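Local coordinates for protein Rab GDP dissociation inhibitor alpha (Naegleria fowleri, PDB 6C87) that probably binds prenylated Rab GTPases in their GDP-bound state, slowing nucleotide release and carrying them between membranes and cytosol, at residues Gly48-Ser53 / Phe391-Asp396; Asn55-Phe60 / Ala68-Ser73; Arg78-Asp83 / Asn357-Ala362. All blocks are in the same frame, centred on the assembly; numbering follows the deposited sequence.

Overall arrangement
From the N terminus, the loop after strand 38-41 supplies residues 48-53, which meet strand 389-400, 338 residues further along the chain; contact 1 therefore closes the longest of the three loops. Nested inside it are the other two. Contact 2 folds helix 56-64 back against the loop that follows it, a closure over seven intervening residues, and contact 3 then opens at residues 78-83 and closes on strand 360-367, in series with contact 2. Contacts 1 and 3 reach the same mixed sheet, through strands 389-400 and 360-367. Contacts 2 and 3, with centres about 12 Å apart, touch through Leu56 and Tyr80, and Met59 and Ile82.

Contact 1: residues Gly48-Ser53 / Phe391-Asp396; sequences GGESAS and FVYILD
Tyr393 reaches from its strand to the backbone of Glu50, and its hydroxyl donates a hydrogen bond from OH to Glu50 O over 2.8 Å. The donor lies in the carbonyl plane, on a lone pair, with a C=O...O angle of 115°, and the acceptor sits at the ring edge, close to the ring plane. The same hydroxyl is brushed by the Glu50 side chain, CB lying 3.4 Å from Tyr393 OH, and the carboxylate is turned 85° to the phenol ring. Next to it, the two methyls of Leu395 run alongside the acid chain: CD2 is 3.9 Å from Glu50 OE2, while Leu395 CD1 approaches Glu50 OE1 and CB. Leu395 CG also lies over one face of the Tyr393 ring, offset toward its rim. A water then bridges the far end, donating to Glu50 OE1 at 3.2 Å and to Asp396 O at 2.9 Å.

What sets these groups in place is partly torsional: with CG opposite the backbone N (chi1 -173°), Tyr393 projects its ring from the strand to the loop. Within the loop, Gly48 O is gripped twice, by Ser51 N and by Ser51 OG, each 2.9 Å away, which holds the turn that presents Glu50 O. Beyond the pair, Tyr393 and Leu395 form backbone hydrogen bonds with Arg310 and Val308 of the adjacent strand 302-315. The result is a loop-to-sheet contact, joining the connection after strand 38-41 of the parallel sheet to an antiparallel strand of the mixed sheet in the GDP dissociation inhibitor fold.

Contact 2: residues Asn55-Phe60 / Ala68-Ser73; sequences NLDQMF and AKPPAS
Phe60 lays one ring face against Pro70 in a CH-pi contact that joins a capped helix to the loop returning along it. Pro70 CA stands 3.7 Å from the ring centroid and 9° off the normal, so the C-alpha sits almost exactly above the middle of the ring. Pro70 CG covers the same ring nearer its root, 3.6 Å from Phe60 CD1. Pro71 crosses Phe60 at about a right angle and brings CD to 3.6 Å from Phe60 CZ, while Ala68 CB comes in at the ring edge, near its plane.

Leu56, one helical turn earlier, runs past Pro70 in the opposite direction, its CD2 lying 3.6 Å from Pro70 CB. Pro70 CB thus touches both the Leu56 branch and the Phe60 ring. Asp57 crosses the pyrrolidine at about a right angle, with OD2 against CD and CG, and the same oxygen makes a long salt bridge of 3.6 Å to Lys69 NZ. The lysine chain, bent at chi2 and chi3, curls its ammonium back to the helix, where a water accepts from NZ and donates to Asp57 O.

The first turn of the helix is fixed by a capping box. Gln58 N donates to Asn55 OD1, tilted 20° from the carbonyl plane; in return Asn55 N donates to Gln58 OE1 over 2.9 Å, in the amide carbonyl plane, on a lone pair, with an N-H...O angle of 169°.

Contact 3: residues Arg78-Asp83 / Asn357-Ala362; sequences RDYNID and NGKYIA
Ile361 and Tyr80 carry the apolar part of this contact. The delta methyl of Ile361 meets the tyrosine at its ring edge, in plane, CD1 lying 3.8 Å from Tyr80 CE2 and 3.9 Å from CD2. Both Ile361 side-chain torsions are negative (chi1 -47°, chi2 -59°), a bend that carries CD1 out from the strand to that edge. The same methyl lies 4.3 Å from Ile82 CG1, a looser approach, so one carbon serves two side chains of the opposing segment.

In fold terms, residues 78-83 end in the short strand 82-83, which pairs antiparallel with 53-54, whereas Ile361 belongs to strand 360-367 of the mixed sheet. No backbone hydrogen bond links the two segments; their nearest alpha carbons, in Ile82 and Ile361, are 7.7 Å apart, and side chains do the joining. Ile314 and Ile312 of strand 302-315 add to this buried layer, touching Tyr80 and Ile82 respectively.

The polar groups lie at the far end of Tyr80. Its hydroxyl rests against the aliphatic chain of Lys359, CG being 3.5 Å and CE 3.7 Å from Tyr80 OH, because the lysine bends at chi2 and chi4 around the oxygen as the two side chains pass obliquely. The hydrogen bonds go elsewhere: Tyr80 OH pairs with Leu74 O, and Lys359 NZ with Ser73 O.

Contact 1: residues Gly48-Ser53 / Phe391-Asp396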
loop_
_atom_site.group_PDB
_atom_site.type_symbol
_atom_site.label_atom_id
_atom_site.label_comp_id
_atom_site.label_asym_id
_atom_site.label_seq_id
_atom_site.Cartn_x
_atom_site.Cartn_y
_atom_site.Cartn_z
ATOM N N GLY A 48 -19.194 28.027 -8.026
ATOM C CA GLY A 48 -19.939 27.153 -7.153
ATOM C C GLY A 48 -21.193 26.544 -7.745
ATOM O O GLY A 48 -21.624 25.481 -7.276
ATOM N N GLY A 49 -21.797 27.190 -8.740
ATOM C CA GLY A 49 -23.038 26.672 -9.292
ATOM C C GLY A 49 -24.132 26.620 -8.238
ATOM O O GLY A 49 -24.501 27.632 -7.624
ATOM N N GLU A 50 -24.685 25.424 -8.032
ATOM C CA GLU A 50 -25.737 25.259 -7.041
ATOM C C GLU A 50 -25.221 25.425 -5.619
ATOM O O GLU A 50 -26.029 25.589 -4.699
ATOM C CB GLU A 50 -26.400 23.893 -7.200
ATOM C CG GLU A 50 -27.062 23.676 -8.550
ATOM C CD GLU A 50 -27.614 22.270 -8.709
ATOM O OE1 GLU A 50 -27.147 21.360 -7.988
ATOM O OE2 GLU A 50 -28.513 22.077 -9.552
ATOM N N SER A 51 -23.903 25.383 -5.409
ATOM C CA SER A 51 -23.336 25.543 -4.076
ATOM C C SER A 51 -22.684 26.907 -3.914
ATOM O O SER A 51 -21.814 27.086 -3.054
ATOM C CB SER A 51 -22.332 24.427 -3.770
ATOM O OG SER A 51 -21.190 24.498 -4.603
ATOM N N ALA A 52 -23.132 27.883 -4.696
ATOM C CA ALA A 52 -22.506 29.192 -4.736
ATOM C C ALA A 52 -22.652 29.907 -3.401
ATOM O O ALA A 52 -23.477 29.548 -2.551
ATOM C CB ALA A 52 -23.118 30.042 -5.855
ATOM N N SER A 53 -21.811 30.921 -3.216
ATOM C CA SER A 53 -21.823 31.763 -2.027
ATOM C C SER A 53 -22.468 33.090 -2.403
ATOM O O SER A 53 -21.946 33.820 -3.251
ATOM C CB SER A 53 -20.404 31.968 -1.490
ATOM O OG SER A 53 -20.398 32.805 -0.343
ATOM N N PHE A 391 -35.596 31.070 3.321
ATOM C CA PHE A 391 -35.513 30.798 1.890
ATOM C C PHE A 391 -35.588 29.300 1.642
ATOM O O PHE A 391 -34.787 28.540 2.195
ATOM C CB PHE A 391 -34.217 31.331 1.286
ATOM C CG PHE A 391 -33.933 32.756 1.615
ATOM C CD1 PHE A 391 -34.497 33.780 0.856
ATOM C CD2 PHE A 391 -33.093 33.081 2.674
ATOM C CE1 PHE A 391 -34.227 35.111 1.144
ATOM C CE2 PHE A 391 -32.816 34.414 2.972
ATOM C CZ PHE A 391 -33.388 35.432 2.201
ATOM N N VAL A 392 -36.526 28.884 0.794
ATOM C CA VAL A 392 -36.693 27.472 0.457
ATOM C C VAL A 392 -35.895 27.161 -0.804
ATOM O O VAL A 392 -36.153 27.725 -1.872
ATOM C CB VAL A 392 -38.173 27.108 0.270
ATOM C CG1 VAL A 392 -38.289 25.656 -0.151
ATOM C CG2 VAL A 392 -38.927 27.328 1.563
ATOM N N TYR A 393 -34.944 26.241 -0.683
ATOM C CA TYR A 393 -34.012 25.906 -1.757
ATOM C C TYR A 393 -34.087 24.398 -2.002
ATOM O O TYR A 393 -33.480 23.609 -1.269
ATOM C CB TYR A 393 -32.601 26.353 -1.388
ATOM C CG TYR A 393 -31.572 26.205 -2.485
ATOM C CD1 TYR A 393 -31.856 26.575 -3.794
ATOM C CD2 TYR A 393 -30.313 25.696 -2.207
ATOM C CE1 TYR A 393 -30.909 26.442 -4.795
ATOM C CE2 TYR A 393 -29.357 25.567 -3.195
ATOM C CZ TYR A 393 -29.660 25.934 -4.489
ATOM O OH TYR A 393 -28.701 25.792 -5.471
ATOM N N ILE A 394 -34.829 23.997 -3.029
ATOM C CA ILE A 394 -35.024 22.594 -3.375
ATOM C C ILE A 394 -34.239 22.281 -4.645
ATOM O O ILE A 394 -34.312 23.025 -5.634
ATOM C CB ILE A 394 -36.517 22.280 -3.551
ATOM C CG1 ILE A 394 -37.276 22.697 -2.290
ATOM C CG2 ILE A 394 -36.715 20.801 -3.844
ATOM C CD1 ILE A 394 -38.774 22.673 -2.440
ATOM N N LEU A 395 -33.495 21.174 -4.622
ATOM C CA LEU A 395 -32.642 20.780 -5.735
ATOM C C LEU A 395 -32.847 19.313 -6.074
ATOM O O LEU A 395 -33.027 18.479 -5.185
ATOM C CB LEU A 395 -31.166 21.005 -5.406
ATOM C CG LEU A 395 -30.669 22.441 -5.263
ATOM C CD1 LEU A 395 -29.217 22.434 -4.807
ATOM C CD2 LEU A 395 -30.830 23.196 -6.581
ATOM N N ASP A 396 -32.782 19.007 -7.363
ATOM C CA ASP A 396 -32.721 17.629 -7.816
ATOM C C ASP A 396 -31.294 17.108 -7.679
ATOM O O ASP A 396 -30.322 17.843 -7.897
ATOM C CB ASP A 396 -33.180 17.539 -9.273
ATOM C CG ASP A 396 -34.657 17.871 -9.450
ATOM O OD1 ASP A 396 -35.499 17.358 -8.684
ATOM O OD2 ASP A 396 -34.981 18.655 -10.361
HETATM O O HOH W 1 -28.012 18.763 -6.354
#

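Contact 2: residues Asn55-Phe60 / Ala68-Ser73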
loop_
_atom_site.group_PDB
_atom_site.type_symbol
_atom_site.label_atom_id
_atom_site.label_comp_id
_atom_site.label_asym_id
_atom_site.label_seq_id
_atom_site.Cartn_x
_atom_site.Cartn_y
_atom_site.Cartn_z
ATOM N N ASN A 55 -24.498 36.861 -1.454
ATOM C CA ASN A 55 -24.773 37.912 -0.493
ATOM C C ASN A 55 -26.284 38.103 -0.415
ATOM O O ASN A 55 -27.054 37.435 -1.115
ATOM C CB ASN A 55 -24.027 39.209 -0.839
ATOM C CG ASN A 55 -24.482 39.847 -2.148
ATOM O OD1 ASN A 55 -25.671 39.902 -2.467
ATOM N ND2 ASN A 55 -23.522 40.345 -2.909
ATOM N N LEU A 56 -26.715 39.041 0.436
ATOM C CA LEU A 56 -28.136 39.170 0.734
ATOM C C LEU A 56 -28.918 39.661 -0.482
ATOM O O LEU A 56 -29.994 39.134 -0.784
ATOM C CB LEU A 56 -28.334 40.088 1.939
ATOM C CG LEU A 56 -29.703 40.058 2.625
ATOM C CD1 LEU A 56 -30.014 38.671 3.194
ATOM C CD2 LEU A 56 -29.775 41.101 3.720
ATOM N N ASP A 57 -28.388 40.655 -1.202
ATOM C CA ASP A 57 -29.050 41.107 -2.426
ATOM C C ASP A 57 -29.197 39.954 -3.411
ATOM O O ASP A 57 -30.236 39.811 -4.069
ATOM C CB ASP A 57 -28.263 42.244 -3.080
ATOM C CG ASP A 57 -28.283 43.541 -2.273
ATOM O OD1 ASP A 57 -27.317 44.324 -2.413
ATOM O OD2 ASP A 57 -29.221 43.769 -1.480
ATOM N N GLN A 58 -28.156 39.127 -3.532
ATOM C CA GLN A 58 -28.202 37.984 -4.439
ATOM C C GLN A 58 -29.208 36.938 -3.967
ATOM O O GLN A 58 -29.874 36.298 -4.790
ATOM C CB GLN A 58 -26.802 37.378 -4.593
ATOM C CG GLN A 58 -25.815 38.276 -5.344
ATOM C CD GLN A 58 -24.373 37.781 -5.287
ATOM O OE1 GLN A 58 -23.931 37.187 -4.295
ATOM N NE2 GLN A 58 -23.630 38.030 -6.363
ATOM N N MET A 59 -29.328 36.741 -2.649
ATOM C CA MET A 59 -30.347 35.831 -2.122
ATOM C C MET A 59 -31.747 36.322 -2.472
ATOM O O MET A 59 -32.595 35.546 -2.924
ATOM C CB MET A 59 -30.202 35.694 -0.611
ATOM C CG MET A 59 -28.954 34.970 -0.180
ATOM S SD MET A 59 -29.023 33.203 -0.487
ATOM C CE MET A 59 -30.248 32.666 0.691
ATOM N N PHE A 60 -32.005 37.616 -2.259
ATOM C CA PHE A 60 -33.321 38.169 -2.566
ATOM C C PHE A 60 -33.618 38.138 -4.064
ATOM O O PHE A 60 -34.763 37.897 -4.460
ATOM C CB PHE A 60 -33.443 39.589 -2.015
ATOM C CG PHE A 60 -34.006 39.640 -0.624
ATOM C CD1 PHE A 60 -33.251 39.217 0.463
ATOM C CD2 PHE A 60 -35.301 40.085 -0.402
ATOM C CE1 PHE A 60 -33.773 39.252 1.746
ATOM C CE2 PHE A 60 -35.834 40.124 0.881
ATOM C CZ PHE A 60 -35.069 39.707 1.957
ATOM N N ALA A 68 -36.975 42.563 -5.862
ATOM C CA ALA A 68 -37.034 42.488 -4.405
ATOM C C ALA A 68 -35.739 42.960 -3.748
ATOM O O ALA A 68 -34.646 42.506 -4.098
ATOM C CB ALA A 68 -37.348 41.058 -3.972
ATOM N N LYS A 69 -35.870 43.858 -2.772
ATOM C CA LYS A 69 -34.737 44.378 -2.031
ATOM C C LYS A 69 -34.831 43.977 -0.560
ATOM O O LYS A 69 -35.924 43.956 0.011
ATOM C CB LYS A 69 -34.653 45.910 -2.145
ATOM C CG LYS A 69 -34.518 46.436 -3.578
ATOM C CD LYS A 69 -33.278 45.880 -4.275
ATOM C CE LYS A 69 -32.004 46.170 -3.484
ATOM N NZ LYS A 69 -30.797 45.591 -4.137
ATOM N N PRO A 70 -33.712 43.634 0.067
ATOM C CA PRO A 70 -33.745 43.181 1.463
ATOM C C PRO A 70 -34.066 44.321 2.412
ATOM O O PRO A 70 -33.581 45.448 2.232
ATOM C CB PRO A 70 -32.319 42.652 1.699
ATOM C CG PRO A 70 -31.734 42.472 0.327
ATOM C CD PRO A 70 -32.378 43.494 -0.534
ATOM N N PRO A 71 -34.864 44.064 3.448
ATOM C CA PRO A 71 -35.133 45.102 4.451
ATOM C C PRO A 71 -33.887 45.459 5.240
ATOM O O PRO A 71 -32.999 44.632 5.466
ATOM C CB PRO A 71 -36.194 44.462 5.354
ATOM C CG PRO A 71 -36.015 42.986 5.170
ATOM C CD PRO A 71 -35.558 42.797 3.750
ATOM N N ALA A 72 -33.843 46.715 5.681
ATOM C CA ALA A 72 -32.667 47.215 6.381
ATOM C C ALA A 72 -32.398 46.441 7.668
ATOM O O ALA A 72 -31.243 46.309 8.082
ATOM C CB ALA A 72 -32.848 48.706 6.674
ATOM N N SER A 73 -33.440 45.887 8.288
ATOM C CA SER A 73 -33.280 45.164 9.543
ATOM C C SER A 73 -32.384 43.932 9.415
ATOM O O SER A 73 -31.900 43.420 10.432
ATOM C CB SER A 73 -34.659 44.754 10.060
ATOM O OG SER A 73 -35.293 43.863 9.154
HETATM O O HOH W 2 -31.328 42.697 -4.347
#

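Contact 3: residues Arg78-Asp83 / Asn357-Ala362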
loop_
_atom_site.group_PDB
_atom_site.type_symbol
_atom_site.label_atom_id
_atom_site.label_comp_id
_atom_site.label_asym_id
_atom_site.label_seq_id
_atom_site.Cartn_x
_atom_site.Cartn_y
_atom_site.Cartn_z
ATOM N N ARG A 78 -23.579 43.014 1.803
ATOM C CA ARG A 78 -22.248 42.501 1.527
ATOM C C ARG A 78 -21.577 41.919 2.765
ATOM O O ARG A 78 -20.478 41.370 2.652
ATOM C CB ARG A 78 -21.381 43.604 0.915
ATOM N N ASP A 79 -22.206 42.008 3.938
ATOM C CA ASP A 79 -21.736 41.283 5.114
ATOM C C ASP A 79 -22.122 39.804 5.095
ATOM O O ASP A 79 -21.670 39.049 5.965
ATOM C CB ASP A 79 -22.257 41.939 6.396
ATOM C CG ASP A 79 -21.491 43.205 6.766
ATOM O OD1 ASP A 79 -20.450 43.483 6.137
ATOM O OD2 ASP A 79 -21.916 43.912 7.705
ATOM N N TYR A 80 -22.963 39.379 4.153
ATOM C CA TYR A 80 -23.413 37.995 4.057
ATOM C C TYR A 80 -22.600 37.231 3.025
ATOM O O TYR A 80 -22.422 37.699 1.898
ATOM C CB TYR A 80 -24.888 37.923 3.676
ATOM C CG TYR A 80 -25.856 38.276 4.769
ATOM C CD1 TYR A 80 -26.314 39.580 4.931
ATOM C CD2 TYR A 80 -26.348 37.296 5.620
ATOM C CE1 TYR A 80 -27.233 39.898 5.928
ATOM C CE2 TYR A 80 -27.259 37.598 6.615
ATOM C CZ TYR A 80 -27.699 38.898 6.768
ATOM O OH TYR A 80 -28.600 39.184 7.769
ATOM N N ASN A 81 -22.166 36.024 3.395
ATOM C CA ASN A 81 -21.523 35.078 2.481
ATOM C C ASN A 81 -22.254 33.762 2.694
ATOM O O ASN A 81 -21.773 32.877 3.404
ATOM C CB ASN A 81 -20.003 34.939 2.751
ATOM C CG ASN A 81 -19.232 36.197 2.425
ATOM O OD1 ASN A 81 -19.103 36.584 1.267
ATOM N ND2 ASN A 81 -18.713 36.844 3.458
ATOM N N ILE A 82 -23.422 33.638 2.073
ATOM C CA ILE A 82 -24.327 32.527 2.337
ATOM C C ILE A 82 -24.006 31.393 1.370
ATOM O O ILE A 82 -24.267 31.490 0.168
ATOM C CB ILE A 82 -25.793 32.961 2.223
ATOM C CG1 ILE A 82 -26.123 33.999 3.298
ATOM C CG2 ILE A 82 -26.706 31.759 2.343
ATOM C CD1 ILE A 82 -27.427 34.736 3.077
ATOM N N ASP A 83 -23.439 30.312 1.902
ATOM C CA ASP A 83 -23.205 29.102 1.126
ATOM C C ASP A 83 -24.524 28.362 0.959
ATOM O O ASP A 83 -25.141 27.953 1.948
ATOM C CB ASP A 83 -22.178 28.221 1.835
ATOM C CG ASP A 83 -20.813 28.870 1.920
ATOM O OD1 ASP A 83 -20.376 29.493 0.926
ATOM O OD2 ASP A 83 -20.184 28.767 2.991
ATOM N N ASN A 357 -22.812 41.205 12.196
ATOM C CA ASN A 357 -22.773 41.063 13.644
ATOM C C ASN A 357 -24.181 40.945 14.208
ATOM O O ASN A 357 -25.050 41.778 13.928
ATOM C CB ASN A 357 -22.061 42.254 14.270
ATOM C CG ASN A 357 -20.695 41.902 14.799
ATOM O OD1 ASN A 357 -20.490 40.822 15.355
ATOM N ND2 ASN A 357 -19.756 42.830 14.662
ATOM N N GLY A 358 -24.396 39.908 15.015
ATOM C CA GLY A 358 -25.692 39.626 15.591
ATOM C C GLY A 358 -26.594 38.762 14.739
ATOM O O GLY A 358 -27.723 38.469 15.159
ATOM N N LYS A 359 -26.126 38.316 13.578
ATOM C CA LYS A 359 -26.925 37.492 12.687
ATOM C C LYS A 359 -26.363 36.079 12.626
ATOM O O LYS A 359 -25.156 35.854 12.762
ATOM C CB LYS A 359 -27.003 38.096 11.278
ATOM C CG LYS A 359 -27.841 39.373 11.175
ATOM C CD LYS A 359 -29.316 39.080 11.495
ATOM C CE LYS A 359 -30.280 40.104 10.882
ATOM N NZ LYS A 359 -30.136 41.490 11.423
ATOM N N TYR A 360 -27.265 35.130 12.431
ATOM C CA TYR A 360 -26.938 33.716 12.366
ATOM C C TYR A 360 -27.576 33.136 11.111
ATOM O O TYR A 360 -28.698 33.505 10.746
ATOM C CB TYR A 360 -27.445 32.967 13.622
ATOM C CG TYR A 360 -26.990 33.552 14.959
ATOM C CD1 TYR A 360 -27.536 34.743 15.442
ATOM C CD2 TYR A 360 -26.039 32.899 15.754
ATOM C CE1 TYR A 360 -27.135 35.286 16.652
ATOM C CE2 TYR A 360 -25.633 33.440 16.985
ATOM C CZ TYR A 360 -26.196 34.636 17.421
ATOM O OH TYR A 360 -25.828 35.198 18.624
ATOM N N ILE A 361 -26.848 32.250 10.440
ATOM C CA ILE A 361 -27.360 31.489 9.309
ATOM C C ILE A 361 -27.560 30.062 9.791
ATOM O O ILE A 361 -26.599 29.403 10.208
ATOM C CB ILE A 361 -26.404 31.505 8.108
ATOM C CG1 ILE A 361 -25.906 32.915 7.790
ATOM C CG2 ILE A 361 -27.100 30.889 6.907
ATOM C CD1 ILE A 361 -27.001 33.903 7.472
ATOM N N ALA A 362 -28.803 29.601 9.791
ATOM C CA ALA A 362 -29.127 28.221 10.130
ATOM C C ALA A 362 -29.765 27.596 8.903
ATOM O O ALA A 362 -30.776 28.099 8.395
ATOM C CB ALA A 362 -30.055 28.128 11.346
#